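Local coordinates for ALBA-Domain Protein (Trypanosoma brucei, PDB 7DL8) that probably binds RNA through its Alba domain, at residues N12-G17 / D27-L32; T21-V26 / V56-D61; E39-A44 / K87-V92; M64-K69 / V91-D96. All blocks are in the same frame, centred on the assembly; numbering follows the deposited sequence.

Overall arrangement
All four contacts belong to one Alba fold, in which the strand order across the sheet is 13-16, 39-45, 84-94, 65-76. Contacts 3 and 4 join three of the four strands. They share Val91 and Val92 on strand 84-94, and their centres lie about 11 Å apart. Contact 1 sets helix 22-34 against the edge strand 13-16. Contact 2 joins that helix to helix 49-61, with its centre about 9 Å from that of contact 1. Phe25 links contacts 1 and 2, since its ring packs on Val14. Val56 of contact 2 lies on Val42 and Ile90 of contact 3, and Leu59 packs on Val65 of contact 4.

Contact 1 of 4, residues N12-G17 / D27-L32; sequences NSVRVG and DITKHL
Val14 is the side chain of strand 13-16 that meets helix 22-34. Its CB points at the helix and splits into two methyls. CG1 is anti to the backbone N (chi1 -180°) and packs on the ring of Phe25 of the same helix, one turn before Thr29. This torsion leaves CG2 beside the backbone N, where it reaches three helix residues. CG2 of Val14 lies 3.7 Å from CG2 of Ile28. The same CG2 of Val14 is 3.8 Å from CD1 of Leu32. A looser approach, 4.0 Å, is made by CG2 of Val14 to OG1 of Thr29. That hydroxyl has its polar partner within the helix, the carbonyl O of Phe25. CD1 of Leu32 comes within 4.2 Å of CA of Asn12, so the leucine also touches the residue just before the strand. The contact is apolar and small, with 171 Å² buried in all. The strand and helix segments run almost antiparallel, at 176°, with axes 9.4 Å apart. They are the first two elements of the beta-alpha-beta unit 13-16, 22-34, 39-45. Val40 of the third element touches Val14, Thr29 and Leu32, while Leu59 of helix 49-61 packs on Thr29.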
loop_
_atom_site.group_PDB
_atom_site.type_symbol
_atom_site.label_atom_id
_atom_site.label_comp_id
_atom_site.label_asym_id
_atom_site.label_seq_id
_atom_site.Cartn_x
_atom_site.Cartn_y
_atom_site.Cartn_z
ATOM N N ASN A 12 -4.457 -15.581 -20.284
ATOM C CA ASN A 12 -4.207 -16.174 -18.976
ATOM C C ASN A 12 -3.252 -15.345 -18.126
ATOM O O ASN A 12 -2.539 -15.900 -17.279
ATOM C CB ASN A 12 -3.675 -17.599 -19.136
ATOM C CG ASN A 12 -2.379 -17.653 -19.917
ATOM O OD1 ASN A 12 -1.990 -16.682 -20.566
ATOM N ND2 ASN A 12 -1.696 -18.788 -19.851
ATOM N N SER A 13 -3.219 -14.031 -18.330
ATOM C CA SER A 13 -2.385 -13.133 -17.542
ATOM C C SER A 13 -3.288 -12.083 -16.914
ATOM O O SER A 13 -3.929 -11.304 -17.626
ATOM C CB SER A 13 -1.304 -12.481 -18.406
ATOM O OG SER A 13 -0.838 -11.277 -17.821
ATOM N N VAL A 14 -3.328 -12.061 -15.586
ATOM C CA VAL A 14 -4.149 -11.132 -14.821
ATOM C C VAL A 14 -3.226 -10.093 -14.203
ATOM O O VAL A 14 -2.332 -10.433 -13.419
ATOM C CB VAL A 14 -4.971 -11.857 -13.742
ATOM C CG1 VAL A 14 -5.820 -10.864 -12.961
ATOM C CG2 VAL A 14 -5.838 -12.934 -14.372
ATOM N N ARG A 15 -3.445 -8.828 -14.551
ATOM C CA ARG A 15 -2.638 -7.725 -14.045
ATOM C C ARG A 15 -3.379 -7.091 -12.876
ATOM O O ARG A 15 -4.444 -6.488 -13.059
ATOM C CB ARG A 15 -2.363 -6.705 -15.149
ATOM C CG ARG A 15 -1.921 -5.334 -14.643
ATOM C CD ARG A 15 -0.544 -5.393 -14.008
ATOM N NE ARG A 15 0.512 -5.112 -14.977
ATOM C CZ ARG A 15 1.357 -6.025 -15.441
ATOM N NH1 ARG A 15 2.288 -5.687 -16.320
ATOM N NH2 ARG A 15 1.265 -7.280 -15.027
ATOM N N VAL A 16 -2.824 -7.236 -11.677
ATOM C CA VAL A 16 -3.434 -6.667 -10.481
ATOM C C VAL A 16 -3.062 -5.194 -10.408
ATOM O O VAL A 16 -1.883 -4.830 -10.501
ATOM C CB VAL A 16 -2.989 -7.427 -9.223
ATOM C CG1 VAL A 16 -3.587 -6.784 -7.981
ATOM C CG2 VAL A 16 -3.398 -8.886 -9.319
ATOM N N GLY A 17 -4.065 -4.346 -10.237
ATOM C CA GLY A 17 -3.864 -2.918 -10.285
ATOM C C GLY A 17 -5.025 -2.189 -9.653
ATOM O O GLY A 17 -5.877 -2.787 -8.992
ATOM N N ASP A 27 -11.643 -13.825 -8.713
ATOM C CA ASP A 27 -12.689 -14.455 -9.513
ATOM C C ASP A 27 -12.233 -14.685 -10.948
ATOM O O ASP A 27 -12.505 -15.741 -11.529
ATOM C CB ASP A 27 -13.959 -13.606 -9.476
ATOM C CG ASP A 27 -14.591 -13.565 -8.100
ATOM O OD1 ASP A 27 -14.229 -14.412 -7.255
ATOM O OD2 ASP A 27 -15.450 -12.691 -7.864
ATOM N N ILE A 28 -11.554 -13.698 -11.541
ATOM C CA ILE A 28 -11.051 -13.854 -12.903
ATOM C C ILE A 28 -10.084 -15.031 -12.979
ATOM O O ILE A 28 -10.151 -15.854 -13.900
ATOM C CB ILE A 28 -10.391 -12.550 -13.386
ATOM C CG1 ILE A 28 -11.452 -11.484 -13.665
ATOM C CG2 ILE A 28 -9.557 -12.799 -14.633
ATOM C CD1 ILE A 28 -10.880 -10.098 -13.863
ATOM N N THR A 29 -9.172 -15.126 -12.008
ATOM C CA THR A 29 -8.222 -16.234 -11.989
ATOM C C THR A 29 -8.940 -17.573 -11.867
ATOM O O THR A 29 -8.593 -18.538 -12.557
ATOM C CB THR A 29 -7.227 -16.056 -10.841
ATOM O OG1 THR A 29 -6.619 -14.759 -10.927
ATOM C CG2 THR A 29 -6.144 -17.124 -10.898
ATOM N N LYS A 30 -9.950 -17.648 -10.994
ATOM C CA LYS A 30 -10.721 -18.879 -10.858
ATOM C C LYS A 30 -11.462 -19.210 -12.147
ATOM O O LYS A 30 -11.491 -20.369 -12.577
ATOM C CB LYS A 30 -11.704 -18.757 -9.692
ATOM C CG LYS A 30 -11.079 -18.966 -8.325
ATOM C CD LYS A 30 -12.142 -19.094 -7.244
ATOM C CE LYS A 30 -12.680 -17.736 -6.828
ATOM N NZ LYS A 30 -13.485 -17.821 -5.577
ATOM N N HIS A 31 -12.070 -18.201 -12.776
ATOM C CA HIS A 31 -12.816 -18.432 -14.009
ATOM C C HIS A 31 -11.894 -18.874 -15.139
ATOM O O HIS A 31 -12.261 -19.739 -15.942
ATOM C CB HIS A 31 -13.581 -17.169 -14.400
ATOM C CG HIS A 31 -14.146 -17.208 -15.785
ATOM N ND1 HIS A 31 -15.246 -17.967 -16.120
ATOM C CD2 HIS A 31 -13.766 -16.578 -16.922
ATOM C CE1 HIS A 31 -15.518 -17.805 -17.402
ATOM N NE2 HIS A 31 -14.634 -16.966 -17.912
ATOM N N LEU A 32 -10.695 -18.291 -15.219
ATOM C CA LEU A 32 -9.774 -18.653 -16.290
ATOM C C LEU A 32 -9.265 -20.079 -16.123
ATOM O O LEU A 32 -9.139 -20.817 -17.106
ATOM C CB LEU A 32 -8.603 -17.670 -16.334
ATOM C CG LEU A 32 -8.890 -16.275 -16.891
ATOM C CD1 LEU A 32 -7.689 -15.362 -16.695
ATOM C CD2 LEU A 32 -9.275 -16.350 -18.360
#

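Contact 2 of 4, residues T21-V26 / V56-D61; sequences TKFLFV and VEMLKD
Met58 of helix 49-61 reaches across to Lys22, Phe23 and Val26 of helix 22-34. These are the two helices that pack on the sheet of the Alba fold. Their segments cross at -60°, with axes 9.9 Å apart. The Met58 side chain runs out extended to SD and then bends at chi3 (65°), which turns CE toward the Phe23 ring. CE lies 4.0 Å from CD1 of Phe23 and approaches the ring obliquely. SD of Met58 is 5.3 Å from the ring centroid, a Met-aromatic contact. Lys22 crosses the methionine at about a right angle. Its aliphatic CG, CD and CE all lie near the sulfur, with CD 4.1 Å from SD of Met58. The lysine amine goes on to the second subunit, where it binds the carbonyl O of Tyr18. CG of Lys22 also sits over one face of the Phe23 ring, toward its rim. Deeper in, Val26 divides its two methyls between two partners. CG2 of Val26 meets CB of Met58 at 4.0 Å, again nearly at right angles. CG1 of Val26 lies 3.9 Å from CD2 of Leu59, and these two side chains slide past each other in opposite directions. Met58 also packs on Arg74 of the third subunit. At the start of helix 22-34, Thr21 is the N-cap, and its OG1 accepts from N of Leu24 at 3.1 Å.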
loop_
_atom_site.group_PDB
_atom_site.type_symbol
_atom_site.label_atom_id
_atom_site.label_comp_id
_atom_site.label_asym_id
_atom_site.label_seq_id
_atom_site.Cartn_x
_atom_site.Cartn_y
_atom_site.Cartn_z
ATOM N N THR A 21 -10.517 -4.592 -8.075
ATOM C CA THR A 21 -10.387 -5.059 -6.704
ATOM C C THR A 21 -9.707 -6.421 -6.647
ATOM O O THR A 21 -9.616 -7.139 -7.645
ATOM C CB THR A 21 -11.760 -5.143 -6.042
ATOM O OG1 THR A 21 -12.424 -6.335 -6.479
ATOM C CG2 THR A 21 -12.593 -3.944 -6.454
ATOM N N LYS A 22 -9.242 -6.772 -5.443
ATOM C CA LYS A 22 -8.664 -8.094 -5.222
ATOM C C LYS A 22 -9.706 -9.194 -5.394
ATOM O O LYS A 22 -9.372 -10.305 -5.821
ATOM C CB LYS A 22 -8.024 -8.169 -3.833
ATOM C CG LYS A 22 -9.000 -8.053 -2.670
ATOM C CD LYS A 22 -8.272 -7.811 -1.355
ATOM C CE LYS A 22 -9.230 -7.874 -0.174
ATOM N NZ LYS A 22 -9.539 -6.519 0.363
ATOM N N PHE A 23 -10.967 -8.910 -5.054
ATOM C CA PHE A 23 -12.023 -9.902 -5.230
ATOM C C PHE A 23 -12.252 -10.199 -6.707
ATOM O O PHE A 23 -12.527 -11.344 -7.082
ATOM C CB PHE A 23 -13.321 -9.412 -4.589
ATOM C CG PHE A 23 -13.208 -9.118 -3.120
ATOM C CD1 PHE A 23 -13.231 -10.142 -2.188
ATOM C CD2 PHE A 23 -13.082 -7.814 -2.671
ATOM C CE1 PHE A 23 -13.132 -9.871 -0.835
ATOM C CE2 PHE A 23 -12.981 -7.535 -1.321
ATOM C CZ PHE A 23 -13.006 -8.565 -0.402
ATOM N N LEU A 24 -12.137 -9.179 -7.559
ATOM C CA LEU A 24 -12.348 -9.379 -8.988
ATOM C C LEU A 24 -11.221 -10.198 -9.606
ATOM O O LEU A 24 -11.471 -11.071 -10.443
ATOM C CB LEU A 24 -12.483 -8.026 -9.688
ATOM C CG LEU A 24 -12.528 -8.029 -11.217
ATOM C CD1 LEU A 24 -13.704 -8.850 -11.722
ATOM C CD2 LEU A 24 -12.597 -6.605 -11.745
ATOM N N PHE A 25 -9.973 -9.935 -9.204
ATOM C CA PHE A 25 -8.852 -10.684 -9.762
ATOM C C PHE A 25 -8.839 -12.128 -9.276
ATOM O O PHE A 25 -8.391 -13.020 -10.005
ATOM C CB PHE A 25 -7.527 -10.005 -9.411
ATOM C CG PHE A 25 -7.416 -8.592 -9.907
ATOM C CD1 PHE A 25 -7.722 -8.278 -11.221
ATOM C CD2 PHE A 25 -6.993 -7.579 -9.062
ATOM C CE1 PHE A 25 -7.620 -6.978 -11.681
ATOM C CE2 PHE A 25 -6.889 -6.277 -9.514
ATOM C CZ PHE A 25 -7.201 -5.976 -10.826
ATOM N N VAL A 26 -9.322 -12.377 -8.056
ATOM C CA VAL A 26 -9.479 -13.751 -7.587
ATOM C C VAL A 26 -10.519 -14.486 -8.424
ATOM O O VAL A 26 -10.316 -15.638 -8.827
ATOM C CB VAL A 26 -9.842 -13.764 -6.088
ATOM C CG1 VAL A 26 -10.426 -15.109 -5.688
ATOM C CG2 VAL A 26 -8.619 -13.442 -5.243
ATOM N N VAL A 56 -3.159 -13.881 -4.460
ATOM C CA VAL A 56 -2.738 -15.277 -4.502
ATOM C C VAL A 56 -2.971 -15.948 -3.153
ATOM O O VAL A 56 -3.383 -17.113 -3.087
ATOM C CB VAL A 56 -1.265 -15.372 -4.940
ATOM C CG1 VAL A 56 -0.731 -16.785 -4.741
ATOM C CG2 VAL A 56 -1.114 -14.937 -6.390
ATOM N N GLU A 57 -2.722 -15.225 -2.057
ATOM C CA GLU A 57 -2.964 -15.788 -0.734
ATOM C C GLU A 57 -4.445 -16.070 -0.510
ATOM O O GLU A 57 -4.796 -17.051 0.155
ATOM C CB GLU A 57 -2.430 -14.849 0.348
ATOM C CG GLU A 57 -0.911 -14.847 0.484
ATOM C CD GLU A 57 -0.325 -16.241 0.605
ATOM O OE1 GLU A 57 -0.821 -17.030 1.438
ATOM O OE2 GLU A 57 0.637 -16.549 -0.130
ATOM N N MET A 58 -5.325 -15.230 -1.059
ATOM C CA MET A 58 -6.756 -15.503 -0.974
ATOM C C MET A 58 -7.115 -16.783 -1.717
ATOM O O MET A 58 -7.911 -17.593 -1.226
ATOM C CB MET A 58 -7.550 -14.323 -1.530
ATOM C CG MET A 58 -7.693 -13.162 -0.564
ATOM S SD MET A 58 -8.783 -11.877 -1.203
ATOM C CE MET A 58 -10.342 -12.757 -1.248
ATOM N N LEU A 59 -6.538 -16.981 -2.904
ATOM C CA LEU A 59 -6.761 -18.224 -3.636
ATOM C C LEU A 59 -6.196 -19.419 -2.879
ATOM O O LEU A 59 -6.752 -20.519 -2.954
ATOM C CB LEU A 59 -6.146 -18.135 -5.034
ATOM C CG LEU A 59 -6.798 -17.153 -6.006
ATOM C CD1 LEU A 59 -5.754 -16.546 -6.926
ATOM C CD2 LEU A 59 -7.886 -17.848 -6.804
ATOM N N LYS A 60 -5.091 -19.221 -2.154
ATOM C CA LYS A 60 -4.513 -20.300 -1.360
ATOM C C LYS A 60 -5.370 -20.625 -0.139
ATOM O O LYS A 60 -5.460 -21.794 0.254
ATOM C CB LYS A 60 -3.084 -19.939 -0.950
ATOM C CG LYS A 60 -2.087 -20.082 -2.098
ATOM C CD LYS A 60 -0.754 -19.417 -1.810
ATOM C CE LYS A 60 0.013 -20.131 -0.710
ATOM N NZ LYS A 60 1.239 -19.373 -0.344
ATOM N N ASP A 61 -5.986 -19.615 0.478
ATOM C CA ASP A 61 -6.886 -19.864 1.608
ATOM C C ASP A 61 -8.100 -20.674 1.181
ATOM O O ASP A 61 -8.589 -21.524 1.932
ATOM C CB ASP A 61 -7.361 -18.552 2.225
ATOM C CG ASP A 61 -6.388 -17.970 3.220
ATOM O OD1 ASP A 61 -5.391 -18.632 3.560
ATOM O OD2 ASP A 61 -6.651 -16.833 3.699
#

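Contact 3 of 4, residues E39-A44 / K87-V92; sequences EVYVSA and KIEIVV
Val42 and Ile90 share the shortest backbone hydrogen bonds between strands 39-45 and 84-94. N of Ile90 donates to O of Val42 at 2.6 Å, with an almost straight N-H...O angle of 179°. The return bond, N of Val42 to O of Ile90, is 2.7 Å. The bonds lengthen toward Ala44, whose N reaches O of Ile88 at 3.2 Å. On the face with Val40, Val42, Ile90 and Val92 the side chains are buried. CB of Val40 lies 3.9 Å from CG2 of Val92, and Val56 of helix 49-61 packs on Val42 and Ile90. The other face carries Tyr41, Glu89 and Val91 and is more open. Here the Tyr41 ring lies alongside Val91, pointing the same way, with CE2 of Tyr41 3.5 Å from CG2 of Val91. Glu89 comes to the ring edge, its carboxylate plane turned 73° from the ring. OH of Tyr41 donates to OE2 of Glu39 at 3.0 Å, from above the carboxylate plane. This bond ties the phenol to its own strand. Alternating hydrogen-bonded and non-hydrogen-bonded pairs make this a regular antiparallel ladder, the central strand pair of the Alba sheet.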
loop_
_atom_site.group_PDB
_atom_site.type_symbol
_atom_site.label_atom_id
_atom_site.label_comp_id
_atom_site.label_asym_id
_atom_site.label_seq_id
_atom_site.Cartn_x
_atom_site.Cartn_y
_atom_site.Cartn_z
ATOM N N GLU A 39 -2.562 -22.523 -16.520
ATOM C CA GLU A 39 -1.877 -21.661 -15.570
ATOM C C GLU A 39 -2.292 -20.216 -15.809
ATOM O O GLU A 39 -2.587 -19.818 -16.939
ATOM C CB GLU A 39 -0.352 -21.804 -15.671
ATOM C CG GLU A 39 0.239 -21.326 -16.986
ATOM C CD GLU A 39 1.594 -21.942 -17.272
ATOM O OE1 GLU A 39 2.084 -22.722 -16.429
ATOM O OE2 GLU A 39 2.172 -21.643 -18.338
ATOM N N VAL A 40 -2.333 -19.443 -14.727
ATOM C CA VAL A 40 -2.644 -18.020 -14.773
ATOM C C VAL A 40 -1.454 -17.255 -14.207
ATOM O O VAL A 40 -0.920 -17.619 -13.153
ATOM C CB VAL A 40 -3.931 -17.692 -13.994
ATOM C CG1 VAL A 40 -4.117 -16.185 -13.882
ATOM C CG2 VAL A 40 -5.135 -18.333 -14.666
ATOM N N TYR A 41 -1.041 -16.200 -14.909
ATOM C CA TYR A 41 0.078 -15.359 -14.494
ATOM C C TYR A 41 -0.472 -14.136 -13.768
ATOM O O TYR A 41 -1.039 -13.236 -14.397
ATOM C CB TYR A 41 0.923 -14.944 -15.699
ATOM C CG TYR A 41 1.711 -16.068 -16.338
ATOM C CD1 TYR A 41 1.077 -17.042 -17.099
ATOM C CD2 TYR A 41 3.090 -16.146 -16.195
ATOM C CE1 TYR A 41 1.792 -18.068 -17.688
ATOM C CE2 TYR A 41 3.815 -17.168 -16.782
ATOM C CZ TYR A 41 3.160 -18.126 -17.527
ATOM O OH TYR A 41 3.873 -19.146 -18.114
ATOM N N VAL A 42 -0.310 -14.104 -12.448
ATOM C CA VAL A 42 -0.765 -12.993 -11.618
ATOM C C VAL A 42 0.422 -12.070 -11.376
ATOM O O VAL A 42 1.405 -12.464 -10.737
ATOM C CB VAL A 42 -1.365 -13.488 -10.293
ATOM C CG1 VAL A 42 -1.906 -12.319 -9.485
ATOM C CG2 VAL A 42 -2.459 -14.513 -10.556
ATOM N N SER A 43 0.338 -10.844 -11.889
ATOM C CA SER A 43 1.445 -9.901 -11.845
ATOM C C SER A 43 0.958 -8.527 -11.400
ATOM O O SER A 43 -0.235 -8.218 -11.455
ATOM C CB SER A 43 2.141 -9.799 -13.210
ATOM O OG SER A 43 1.216 -9.462 -14.228
ATOM N N ALA A 44 1.907 -7.695 -10.971
ATOM C CA ALA A 44 1.608 -6.327 -10.563
ATOM C C ALA A 44 2.888 -5.503 -10.589
ATOM O O ALA A 44 3.997 -6.042 -10.590
ATOM C CB ALA A 44 0.967 -6.279 -9.172
ATOM N N LYS A 87 8.467 -5.355 -10.692
ATOM C CA LYS A 87 7.332 -6.186 -11.059
ATOM C C LYS A 87 7.458 -7.569 -10.436
ATOM O O LYS A 87 8.550 -8.142 -10.398
ATOM C CB LYS A 87 7.229 -6.293 -12.586
ATOM C CG LYS A 87 6.354 -7.417 -13.103
ATOM C CD LYS A 87 6.381 -7.444 -14.622
ATOM C CE LYS A 87 5.543 -8.580 -15.178
ATOM N NZ LYS A 87 5.785 -8.776 -16.635
ATOM N N ILE A 88 6.336 -8.095 -9.950
ATOM C CA ILE A 88 6.250 -9.467 -9.464
ATOM C C ILE A 88 5.328 -10.240 -10.396
ATOM O O ILE A 88 4.429 -9.669 -11.022
ATOM C CB ILE A 88 5.750 -9.535 -8.002
ATOM C CG1 ILE A 88 6.095 -10.887 -7.373
ATOM C CG2 ILE A 88 4.250 -9.279 -7.925
ATOM C CD1 ILE A 88 5.794 -10.966 -5.892
ATOM N N GLU A 89 5.574 -11.544 -10.513
ATOM C CA GLU A 89 4.765 -12.414 -11.364
ATOM C C GLU A 89 4.631 -13.772 -10.687
ATOM O O GLU A 89 5.628 -14.481 -10.514
ATOM C CB GLU A 89 5.375 -12.561 -12.758
ATOM C CG GLU A 89 4.532 -13.396 -13.708
ATOM C CD GLU A 89 5.159 -13.539 -15.080
ATOM O OE1 GLU A 89 6.097 -14.352 -15.224
ATOM O OE2 GLU A 89 4.713 -12.839 -16.013
ATOM N N ILE A 90 3.408 -14.126 -10.303
ATOM C CA ILE A 90 3.110 -15.397 -9.655
ATOM C C ILE A 90 2.339 -16.271 -10.633
ATOM O O ILE A 90 1.308 -15.851 -11.174
ATOM C CB ILE A 90 2.312 -15.194 -8.354
ATOM C CG1 ILE A 90 3.079 -14.279 -7.397
ATOM C CG2 ILE A 90 2.013 -16.534 -7.697
ATOM C CD1 ILE A 90 2.218 -13.219 -6.746
ATOM N N VAL A 91 2.840 -17.481 -10.865
ATOM C CA VAL A 91 2.189 -18.453 -11.735
ATOM C C VAL A 91 1.435 -19.437 -10.854
ATOM O O VAL A 91 2.035 -20.116 -10.012
ATOM C CB VAL A 91 3.208 -19.181 -12.626
ATOM C CG1 VAL A 91 2.499 -20.145 -13.567
ATOM C CG2 VAL A 91 4.044 -18.177 -13.406
ATOM N N VAL A 92 0.120 -19.521 -11.045
ATOM C CA VAL A 92 -0.731 -20.409 -10.264
ATOM C C VAL A 92 -1.372 -21.428 -11.195
ATOM O O VAL A 92 -1.696 -21.120 -12.347
ATOM C CB VAL A 92 -1.807 -19.625 -9.481
ATOM C CG1 VAL A 92 -1.155 -18.622 -8.544
ATOM C CG2 VAL A 92 -2.767 -18.920 -10.434
#

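Contact 4 of 4, residues M64-K69 / V91-D96; sequences MVVVKK and VVTKAD
Met64 begins the pairing of 64-69 with 91-96 through its backbone. Its carbonyl O accepts from N of Ala95 at 2.9 Å, and the donor stands 41° above the carbonyl plane. CB of Ala95 rests against the same carbonyl group. The Met64 side chain turns away to helix 98-123, where Phe98 and Tyr102 touch it. Val65 comes next and faces the helices. Its CB lies 3.8 Å from CB of Val92, and the two side chains cross. Leu33 and Leu59 pack on Val65 from the two helices. Val66 lies on the opposite face, with Thr93. N of Val66 donates to O of Thr93 at 3.0 Å, and N of Thr93 returns a bond to O of Val66. CG2 of Val66 sits between the backbone N and the carbonyl carbon (chi1 of CG1 -73°), close to OG1 of Thr93, while CG1 reaches CB of Ala95 at 4.0 Å. Val67 returns to the helix side. The register then slips by one residue. N of Lys68 donates to O of Val91 at 2.7 Å, and O of Lys69 accepts from N of Val91 at 2.8 Å. Two lysines therefore face one valine. The Lys68 chain runs beside Val91, with CD 4.2 Å from CG1 of Val91, and Glu39, on strand 39-45 beyond 84-94, also touches it. The end of the Lys69 side chain leads away. This is a classic beta bulge in the hairpin of strands 65-76 and 84-94 of the Alba sheet, where strand 65-76 is outermost within this chain.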
loop_
_atom_site.group_PDB
_atom_site.type_symbol
_atom_site.label_atom_id
_atom_site.label_comp_id
_atom_site.label_asym_id
_atom_site.label_seq_id
_atom_site.Cartn_x
_atom_site.Cartn_y
_atom_site.Cartn_z
ATOM N N MET A 64 -7.682 -23.292 -3.731
ATOM C CA MET A 64 -8.010 -23.370 -5.149
ATOM C C MET A 64 -6.792 -23.502 -6.047
ATOM O O MET A 64 -6.874 -24.167 -7.085
ATOM C CB MET A 64 -8.797 -22.128 -5.581
ATOM C CG MET A 64 -10.088 -21.914 -4.822
ATOM S SD MET A 64 -11.262 -23.251 -5.084
ATOM C CE MET A 64 -12.179 -22.608 -6.478
ATOM N N VAL A 65 -5.664 -22.893 -5.682
ATOM C CA VAL A 65 -4.493 -22.869 -6.544
ATOM C C VAL A 65 -3.279 -23.366 -5.771
ATOM O O VAL A 65 -3.277 -23.445 -4.541
ATOM C CB VAL A 65 -4.210 -21.462 -7.115
ATOM C CG1 VAL A 65 -5.471 -20.857 -7.714
ATOM C CG2 VAL A 65 -3.629 -20.557 -6.036
ATOM N N VAL A 66 -2.239 -23.703 -6.526
ATOM C CA VAL A 66 -0.908 -23.946 -5.992
ATOM C C VAL A 66 0.065 -23.077 -6.772
ATOM O O VAL A 66 -0.066 -22.924 -7.992
ATOM C CB VAL A 66 -0.510 -25.435 -6.073
ATOM C CG1 VAL A 66 -1.276 -26.243 -5.037
ATOM C CG2 VAL A 66 -0.763 -25.981 -7.467
ATOM N N VAL A 67 1.030 -22.495 -6.068
ATOM C CA VAL A 67 1.992 -21.597 -6.695
ATOM C C VAL A 67 3.050 -22.435 -7.412
ATOM O O VAL A 67 3.698 -23.284 -6.807
ATOM C CB VAL A 67 2.637 -20.665 -5.660
ATOM C CG1 VAL A 67 3.703 -19.808 -6.319
ATOM C CG2 VAL A 67 1.573 -19.792 -5.009
ATOM N N LYS A 68 3.210 -22.183 -8.711
ATOM C CA LYS A 68 4.210 -22.891 -9.502
ATOM C C LYS A 68 5.517 -22.123 -9.635
ATOM O O LYS A 68 6.578 -22.747 -9.740
ATOM C CB LYS A 68 3.656 -23.193 -10.902
ATOM C CG LYS A 68 4.622 -23.933 -11.818
ATOM C CD LYS A 68 4.115 -23.982 -13.251
ATOM C CE LYS A 68 5.135 -24.633 -14.173
ATOM N NZ LYS A 68 6.410 -23.865 -14.229
ATOM N N LYS A 69 5.474 -20.793 -9.589
ATOM C CA LYS A 69 6.672 -19.986 -9.785
ATOM C C LYS A 69 6.381 -18.547 -9.391
ATOM O O LYS A 69 5.286 -18.039 -9.642
ATOM C CB LYS A 69 7.144 -20.047 -11.244
ATOM C CG LYS A 69 8.573 -19.588 -11.463
ATOM C CD LYS A 69 9.037 -19.911 -12.872
ATOM C CE LYS A 69 8.681 -18.793 -13.839
ATOM N NZ LYS A 69 8.553 -19.286 -15.237
ATOM N N VAL A 91 2.840 -17.481 -10.865
ATOM C CA VAL A 91 2.189 -18.453 -11.735
ATOM C C VAL A 91 1.435 -19.437 -10.854
ATOM O O VAL A 91 2.035 -20.116 -10.012
ATOM C CB VAL A 91 3.208 -19.181 -12.626
ATOM C CG1 VAL A 91 2.499 -20.145 -13.567
ATOM C CG2 VAL A 91 4.044 -18.177 -13.406
ATOM N N VAL A 92 0.120 -19.521 -11.045
ATOM C CA VAL A 92 -0.731 -20.409 -10.264
ATOM C C VAL A 92 -1.372 -21.428 -11.195
ATOM O O VAL A 92 -1.696 -21.120 -12.347
ATOM C CB VAL A 92 -1.807 -19.625 -9.481
ATOM C CG1 VAL A 92 -1.155 -18.622 -8.544
ATOM C CG2 VAL A 92 -2.767 -18.920 -10.434
ATOM N N THR A 93 -1.530 -22.650 -10.695
ATOM C CA THR A 93 -2.235 -23.718 -11.387
ATOM C C THR A 93 -3.319 -24.261 -10.469
ATOM O O THR A 93 -3.410 -23.893 -9.295
ATOM C CB THR A 93 -1.288 -24.848 -11.820
ATOM O OG1 THR A 93 -0.839 -25.568 -10.666
ATOM C CG2 THR A 93 -0.085 -24.287 -12.567
ATOM N N LYS A 94 -4.152 -25.142 -11.017
ATOM C CA LYS A 94 -5.224 -25.737 -10.230
ATOM C C LYS A 94 -4.659 -26.567 -9.086
ATOM O O LYS A 94 -3.668 -27.285 -9.244
ATOM C CB LYS A 94 -6.100 -26.630 -11.108
ATOM C CG LYS A 94 -7.206 -25.926 -11.861
ATOM C CD LYS A 94 -8.001 -26.945 -12.661
ATOM C CE LYS A 94 -8.611 -26.328 -13.897
ATOM N NZ LYS A 94 -7.582 -26.054 -14.941
ATOM N N ALA A 95 -5.301 -26.468 -7.928
ATOM C CA ALA A 95 -4.996 -27.353 -6.817
ATOM C C ALA A 95 -5.856 -28.606 -6.926
ATOM O O ALA A 95 -6.767 -28.695 -7.752
ATOM C CB ALA A 95 -5.229 -26.647 -5.482
ATOM N N ASP A 96 -5.563 -29.589 -6.081
ATOM C CA ASP A 96 -6.348 -30.814 -6.101
ATOM C C ASP A 96 -7.723 -30.538 -5.508
ATOM O O ASP A 96 -7.840 -29.931 -4.438
ATOM C CB ASP A 96 -5.638 -31.919 -5.323
#